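Local coordinates for choline dehydrogenase and related flavoproteins (Aspergillus oryzae, PDB 3Q9T), which acts as a formate oxidase of the glucose-methanol-choline oxidoreductase family, carrying 8-formyl-FAD at its catalytic site, at residues T2-G13 against N255-Q266. Residues are numbered along the deposited sequence; the frame is centred on the assembly and turned at random.
Sequences TDGSHFDFVIVG and NFFADREVILSQ. With FAY ([(2R,3S,4R,5R)-5-(6-amino-9H-purin-9-yl)-3,4-dihydroxytetrahydrofuran-2-yl]methyl (2R,3S,4S)-5-(8-formyl-7-methyl-2,4-dioxo-3,4-dihydrobenzo[g]pteridin-10(2H)-yl)-2,3,4-trihydroxypentyl dihydrogen diphosphate), chain D.
V10 and V12 run parallel to V262 and L264 in the middle of the five-stranded sheet of the Rossmann-type FAD-binding fold. I263 N bonds to V10 O, V12 N to I263 O and S265 N to V12 O. Strand 6-7 pairs in parallel with 255-258 in a second sheet, where F257 N donates to S5 O and F7 N to F257 O. Both segments turn a corner between the sheets, and a beta bulge shifts the register by one. There D8 O takes two amides, R260 N at 2.8 Å and E261 N at 3.2 Å.

H6 ND1 donates to D259 OD1 over 2.8 Å, in the ring plane and on the syn lone pair. F257 CB sits over one face of the H6 ring, 3.7 Å from its centroid. With CG anti to the backbone N (chi1 -165°), D3 turns OD1 to N255 N. Waters link D8 OD1 to D259 OD2 and to R260 NE; R260 also forms a salt bridge with D575.

Among apolar contacts, V10 CG2 meets A258 CB at 3.7 Å.

At the inner end G13, first glycine of a probable GxGxxG motif, brings CA to 3.4 Å from FAY O4B. The Q266 amide lies over one face of the adenine, CD 3.4 Å from FAY C5A, with OE1 hydrogen-bonded to S229. Water-bridged polar groups hold the outer end; the inner end sets G13 and Q266 against the cofactor's adenosine.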
loop_
_atom_site.group_PDB
_atom_site.type_symbol
_atom_site.label_atom_id
_atom_site.label_comp_id
_atom_site.label_asym_id
_atom_site.label_seq_id
_atom_site.Cartn_x
_atom_site.Cartn_y
_atom_site.Cartn_z
ATOM N N THR A 2 -13.656 34.874 22.845
ATOM C CA THR A 2 -12.544 35.405 23.623
ATOM C C THR A 2 -11.826 34.307 24.422
ATOM O O THR A 2 -12.460 33.423 25.005
ATOM C CB THR A 2 -13.012 36.590 24.519
ATOM O OG1 THR A 2 -12.269 36.613 25.745
ATOM C CG2 THR A 2 -14.500 36.476 24.827
ATOM N N ASP A 3 -10.497 34.362 24.412
ATOM C CA ASP A 3 -9.666 33.360 25.045
ATOM C C ASP A 3 -10.102 33.217 26.499
ATOM O O ASP A 3 -10.396 34.215 27.153
ATOM C CB ASP A 3 -8.205 33.815 24.972
ATOM C CG ASP A 3 -7.213 32.705 25.283
ATOM O OD1 ASP A 3 -7.609 31.680 25.875
ATOM O OD2 ASP A 3 -6.015 32.869 24.933
ATOM N N GLY A 4 -10.145 31.985 26.998
ATOM C CA GLY A 4 -10.455 31.736 28.400
ATOM C C GLY A 4 -11.945 31.765 28.722
ATOM O O GLY A 4 -12.332 31.620 29.877
ATOM N N SER A 5 -12.780 31.953 27.703
ATOM C CA SER A 5 -14.239 31.976 27.871
ATOM C C SER A 5 -14.827 30.714 28.491
ATOM O O SER A 5 -14.353 29.612 28.246
ATOM C CB SER A 5 -14.916 32.208 26.527
ATOM O OG SER A 5 -14.918 33.577 26.218
ATOM N N HIS A 6 -15.873 30.886 29.289
ATOM C CA HIS A 6 -16.544 29.762 29.937
ATOM C C HIS A 6 -17.895 29.498 29.265
ATOM O O HIS A 6 -18.579 30.422 28.839
ATOM C CB HIS A 6 -16.776 30.061 31.423
ATOM C CG HIS A 6 -15.555 29.913 32.271
ATOM N ND1 HIS A 6 -15.509 29.066 33.362
ATOM C CD2 HIS A 6 -14.336 30.499 32.193
ATOM C CE1 HIS A 6 -14.306 29.127 33.907
ATOM N NE2 HIS A 6 -13.578 29.989 33.218
ATOM N N PHE A 7 -18.276 28.231 29.173
ATOM C CA PHE A 7 -19.583 27.870 28.656
ATOM C C PHE A 7 -20.066 26.724 29.514
ATOM O O PHE A 7 -19.240 25.992 30.057
ATOM C CB PHE A 7 -19.486 27.427 27.197
ATOM C CG PHE A 7 -18.906 28.470 26.280
ATOM C CD1 PHE A 7 -19.730 29.254 25.491
ATOM C CD2 PHE A 7 -17.532 28.656 26.199
ATOM C CE1 PHE A 7 -19.198 30.227 24.637
ATOM C CE2 PHE A 7 -16.995 29.621 25.352
ATOM C CZ PHE A 7 -17.834 30.407 24.569
ATOM N N ASP A 8 -21.384 26.570 29.656
ATOM C CA ASP A 8 -21.939 25.398 30.342
ATOM C C ASP A 8 -21.422 24.093 29.737
ATOM O O ASP A 8 -20.985 23.182 30.462
ATOM C CB ASP A 8 -23.472 25.399 30.300
ATOM C CG ASP A 8 -24.096 26.238 31.413
ATOM O OD1 ASP A 8 -23.355 26.768 32.261
ATOM O OD2 ASP A 8 -25.341 26.348 31.446
ATOM N N PHE A 9 -21.487 23.996 28.412
ATOM C CA PHE A 9 -21.061 22.777 27.724
ATOM C C PHE A 9 -20.163 23.092 26.550
ATOM O O PHE A 9 -20.467 23.978 25.735
ATOM C CB PHE A 9 -22.257 21.961 27.235
ATOM C CG PHE A 9 -23.123 21.451 28.340
ATOM C CD1 PHE A 9 -22.696 20.407 29.142
ATOM C CD2 PHE A 9 -24.365 22.018 28.583
ATOM C CE1 PHE A 9 -23.495 19.936 30.155
ATOM C CE2 PHE A 9 -25.173 21.554 29.605
ATOM C CZ PHE A 9 -24.739 20.518 30.397
ATOM N N VAL A 10 -19.062 22.352 26.461
ATOM C CA VAL A 10 -18.157 22.482 25.319
ATOM C C VAL A 10 -18.210 21.196 24.506
ATOM O O VAL A 10 -17.977 20.119 25.041
ATOM C CB VAL A 10 -16.715 22.753 25.773
ATOM C CG1 VAL A 10 -15.768 22.721 24.598
ATOM C CG2 VAL A 10 -16.622 24.106 26.516
ATOM N N ILE A 11 -18.558 21.301 23.226
ATOM C CA ILE A 11 -18.439 20.151 22.326
ATOM C C ILE A 11 -17.158 20.280 21.490
ATOM O O ILE A 11 -16.938 21.286 20.802
ATOM C CB ILE A 11 -19.657 19.975 21.402
ATOM C CG1 ILE A 11 -20.864 19.405 22.165
ATOM C CG2 ILE A 11 -19.320 19.028 20.236
ATOM C CD1 ILE A 11 -21.476 20.354 23.137
ATOM N N VAL A 12 -16.310 19.264 21.577
ATOM C CA VAL A 12 -15.029 19.259 20.871
ATOM C C VAL A 12 -15.161 18.428 19.615
ATOM O O VAL A 12 -15.120 17.194 19.674
ATOM C CB VAL A 12 -13.917 18.670 21.757
ATOM C CG1 VAL A 12 -12.579 18.690 21.036
ATOM C CG2 VAL A 12 -13.824 19.464 23.054
ATOM N N GLY A 13 -15.324 19.112 18.479
ATOM C CA GLY A 13 -15.587 18.453 17.217
ATOM C C GLY A 13 -17.037 18.659 16.809
ATOM O O GLY A 13 -17.920 18.002 17.337
ATOM N N ASN A 255 -7.644 28.718 25.379
ATOM C CA ASN A 255 -8.325 27.794 26.276
ATOM C C ASN A 255 -9.801 28.154 26.382
ATOM O O ASN A 255 -10.142 29.324 26.529
ATOM C CB ASN A 255 -7.683 27.801 27.664
ATOM C CG ASN A 255 -6.183 27.638 27.608
ATOM O OD1 ASN A 255 -5.674 26.657 27.062
ATOM N ND2 ASN A 255 -5.459 28.617 28.153
ATOM N N PHE A 256 -10.673 27.151 26.283
ATOM C CA PHE A 256 -12.097 27.347 26.568
ATOM C C PHE A 256 -12.521 26.366 27.650
ATOM O O PHE A 256 -12.076 25.215 27.660
ATOM C CB PHE A 256 -12.964 27.160 25.332
ATOM C CG PHE A 256 -12.644 28.103 24.208
ATOM C CD1 PHE A 256 -12.951 29.457 24.305
ATOM C CD2 PHE A 256 -12.051 27.637 23.045
ATOM C CE1 PHE A 256 -12.663 30.328 23.270
ATOM C CE2 PHE A 256 -11.755 28.503 21.996
ATOM C CZ PHE A 256 -12.060 29.852 22.109
ATOM N N PHE A 257 -13.386 26.824 28.551
ATOM C CA PHE A 257 -13.718 26.061 29.745
ATOM C C PHE A 257 -15.182 25.700 29.781
ATOM O O PHE A 257 -16.037 26.469 29.323
ATOM C CB PHE A 257 -13.331 26.847 31.002
ATOM C CG PHE A 257 -11.850 27.061 31.137
ATOM C CD1 PHE A 257 -11.057 26.115 31.751
ATOM C CD2 PHE A 257 -11.255 28.194 30.625
ATOM C CE1 PHE A 257 -9.687 26.292 31.858
ATOM C CE2 PHE A 257 -9.880 28.378 30.725
ATOM C CZ PHE A 257 -9.105 27.430 31.349
ATOM N N ALA A 258 -15.463 24.516 30.313
ATOM C CA ALA A 258 -16.835 24.079 30.468
ATOM C C ALA A 258 -17.171 24.125 31.940
ATOM O O ALA A 258 -16.448 23.572 32.765
ATOM C CB ALA A 258 -17.031 22.661 29.915
ATOM N N ASP A 259 -18.273 24.782 32.266
ATOM C CA ASP A 259 -18.725 24.834 33.650
ATOM C C ASP A 259 -19.511 23.595 34.067
ATOM O O ASP A 259 -19.555 23.252 35.238
ATOM C CB ASP A 259 -19.501 26.117 33.891
ATOM C CG ASP A 259 -18.614 27.326 33.769
ATOM O OD1 ASP A 259 -17.410 27.183 34.084
ATOM O OD2 ASP A 259 -19.095 28.389 33.330
ATOM N N ARG A 260 -20.095 22.898 33.100
ATOM C CA ARG A 260 -20.756 21.645 33.406
ATOM C C ARG A 260 -19.968 20.464 32.873
ATOM O O ARG A 260 -19.471 19.653 33.640
ATOM C CB ARG A 260 -22.175 21.629 32.847
ATOM C CG ARG A 260 -23.064 22.728 33.426
ATOM C CD ARG A 260 -23.058 22.728 34.956
ATOM N NE ARG A 260 -23.886 23.811 35.474
ATOM C CZ ARG A 260 -25.098 23.653 35.995
ATOM N NH1 ARG A 260 -25.641 22.441 36.107
ATOM N NH2 ARG A 260 -25.763 24.719 36.419
ATOM N N GLU A 261 -19.863 20.354 31.553
ATOM C CA GLU A 261 -19.254 19.167 30.970
ATOM C C GLU A 261 -18.632 19.414 29.616
ATOM O O GLU A 261 -19.083 20.256 28.846
ATOM C CB GLU A 261 -20.281 18.042 30.841
ATOM C CG GLU A 261 -20.845 17.536 32.165
ATOM C CD GLU A 261 -21.688 16.293 31.971
ATOM O OE1 GLU A 261 -21.207 15.358 31.297
ATOM O OE2 GLU A 261 -22.831 16.253 32.477
ATOM N N VAL A 262 -17.578 18.659 29.340
ATOM C CA VAL A 262 -17.006 18.611 28.013
ATOM C C VAL A 262 -17.444 17.322 27.322
ATOM O O VAL A 262 -17.383 16.227 27.901
ATOM C CB VAL A 262 -15.479 18.709 28.069
ATOM C CG1 VAL A 262 -14.864 18.331 26.725
ATOM C CG2 VAL A 262 -15.078 20.125 28.462
ATOM N N ILE A 263 -17.917 17.464 26.090
ATOM C CA ILE A 263 -18.250 16.303 25.278
ATOM C C ILE A 263 -17.288 16.190 24.091
ATOM O O ILE A 263 -17.220 17.080 23.231
ATOM C CB ILE A 263 -19.709 16.304 24.776
ATOM C CG1 ILE A 263 -20.719 16.455 25.930
ATOM C CG2 ILE A 263 -19.991 14.999 24.057
ATOM C CD1 ILE A 263 -20.878 17.859 26.455
ATOM N N LEU A 264 -16.538 15.095 24.063
ATOM C CA LEU A 264 -15.569 14.849 23.009
ATOM C C LEU A 264 -16.249 14.109 21.852
ATOM O O LEU A 264 -16.730 12.998 22.017
ATOM C CB LEU A 264 -14.393 14.050 23.559
ATOM C CG LEU A 264 -13.305 13.642 22.558
ATOM C CD1 LEU A 264 -12.819 14.827 21.749
ATOM C CD2 LEU A 264 -12.126 12.961 23.296
ATOM N N SER A 265 -16.285 14.765 20.694
ATOM C CA SER A 265 -16.952 14.277 19.498
ATOM C C SER A 265 -16.047 14.386 18.251
ATOM O O SER A 265 -16.490 14.803 17.175
ATOM C CB SER A 265 -18.235 15.091 19.266
ATOM O OG SER A 265 -19.116 15.011 20.382
ATOM N N GLN A 266 -14.781 14.011 18.375
ATOM C CA GLN A 266 -13.859 14.240 17.261
ATOM C C GLN A 266 -13.835 13.075 16.279
ATOM O O GLN A 266 -13.063 13.084 15.327
ATOM C CB GLN A 266 -12.447 14.586 17.753
ATOM C CG GLN A 266 -12.315 15.994 18.342
ATOM C CD GLN A 266 -10.860 16.463 18.385
ATOM O OE1 GLN A 266 -10.586 17.655 18.423
ATOM N NE2 GLN A 266 -9.933 15.515 18.396
HETATM P P FAY D . -18.903 11.106 13.981
HETATM N N1 FAY D . -22.825 6.273 7.019
HETATM C C2 FAY D . -24.137 6.094 6.587
HETATM O O2 FAY D . -25.025 5.857 7.398
HETATM N N3 FAY D . -24.534 6.632 5.381
HETATM C C4 FAY D . -23.593 6.804 4.396
HETATM O O4 FAY D . -23.934 6.548 3.226
HETATM N N5 FAY D . -21.298 7.169 3.851
HETATM C C6 FAY D . -19.195 8.060 3.303
HETATM C C7 FAY D . -17.981 8.619 3.662
HETATM C C8 FAY D . -17.653 8.742 5.016
HETATM O O8 FAY D . -16.222 9.814 6.530
HETATM C C9 FAY D . -18.607 8.414 5.989
HETATM P PA FAY D . -17.437 12.993 12.464
HETATM C "C1'" FAY D . -20.422 7.465 8.098
HETATM C C10 FAY D . -21.859 6.691 6.134
HETATM N N10 FAY D . -20.666 7.251 6.602
HETATM N N1A FAY D . -9.510 19.567 16.143
HETATM O O1A FAY D . -16.279 12.815 11.540
HETATM C C1B FAY D . -13.725 17.344 13.939
HETATM O O1P FAY D . -19.697 12.145 14.735
HETATM C "C2'" FAY D . -21.068 8.774 8.607
HETATM O "O2'" FAY D . -20.778 9.766 7.688
HETATM C C2A FAY D . -10.732 20.156 15.875
HETATM O O2A FAY D . -18.749 13.188 11.768
HETATM C C2B FAY D . -13.881 16.899 12.496
HETATM O O2B FAY D . -13.562 17.914 11.561
HETATM O O2P FAY D . -18.524 9.947 14.884
HETATM C "C3'" FAY D . -20.818 9.328 10.048
HETATM O "O3'" FAY D . -20.666 10.742 10.146
HETATM N N3A FAY D . -11.749 19.426 15.282
HETATM C C3B FAY D . -15.354 16.555 12.448
HETATM O O3B FAY D . -16.085 17.739 12.246
HETATM O O3P FAY D . -17.521 11.749 13.459
HETATM C "C4'" FAY D . -19.666 8.705 10.795
HETATM O "O4'" FAY D . -19.847 7.296 10.679
HETATM C C4A FAY D . -11.543 18.121 14.968
HETATM C C4B FAY D . -15.658 16.084 13.849
HETATM O O4B FAY D . -14.569 16.483 14.663
HETATM C C4X FAY D . -22.241 6.826 4.787
HETATM C "C5'" FAY D . -19.647 9.172 12.271
HETATM O "O5'" FAY D . -19.644 10.564 12.622
HETATM C C5A FAY D . -10.323 17.509 15.239
HETATM C C5B FAY D . -15.856 14.581 13.896
HETATM O O5B FAY D . -17.136 14.299 13.385
HETATM C C5X FAY D . -20.040 7.536 4.277
HETATM C C6A FAY D . -9.291 18.237 15.827
HETATM N N6A FAY D . -8.085 17.677 15.996
HETATM N N7A FAY D . -10.403 16.225 14.832
HETATM C C7M FAY D . -16.976 8.899 2.569
HETATM C C8A FAY D . -11.633 15.999 14.324
HETATM C C8M FAY D . -16.561 9.674 5.376
HETATM C C9A FAY D . -19.788 7.763 5.640
HETATM N N9A FAY D . -12.343 17.162 14.396
HETATM O O HOH W 1 -7.130 31.372 28.447
HETATM O O HOH W 2 -21.496 28.929 32.592
HETATM O O HOH W 3 -23.579 26.444 35.131
#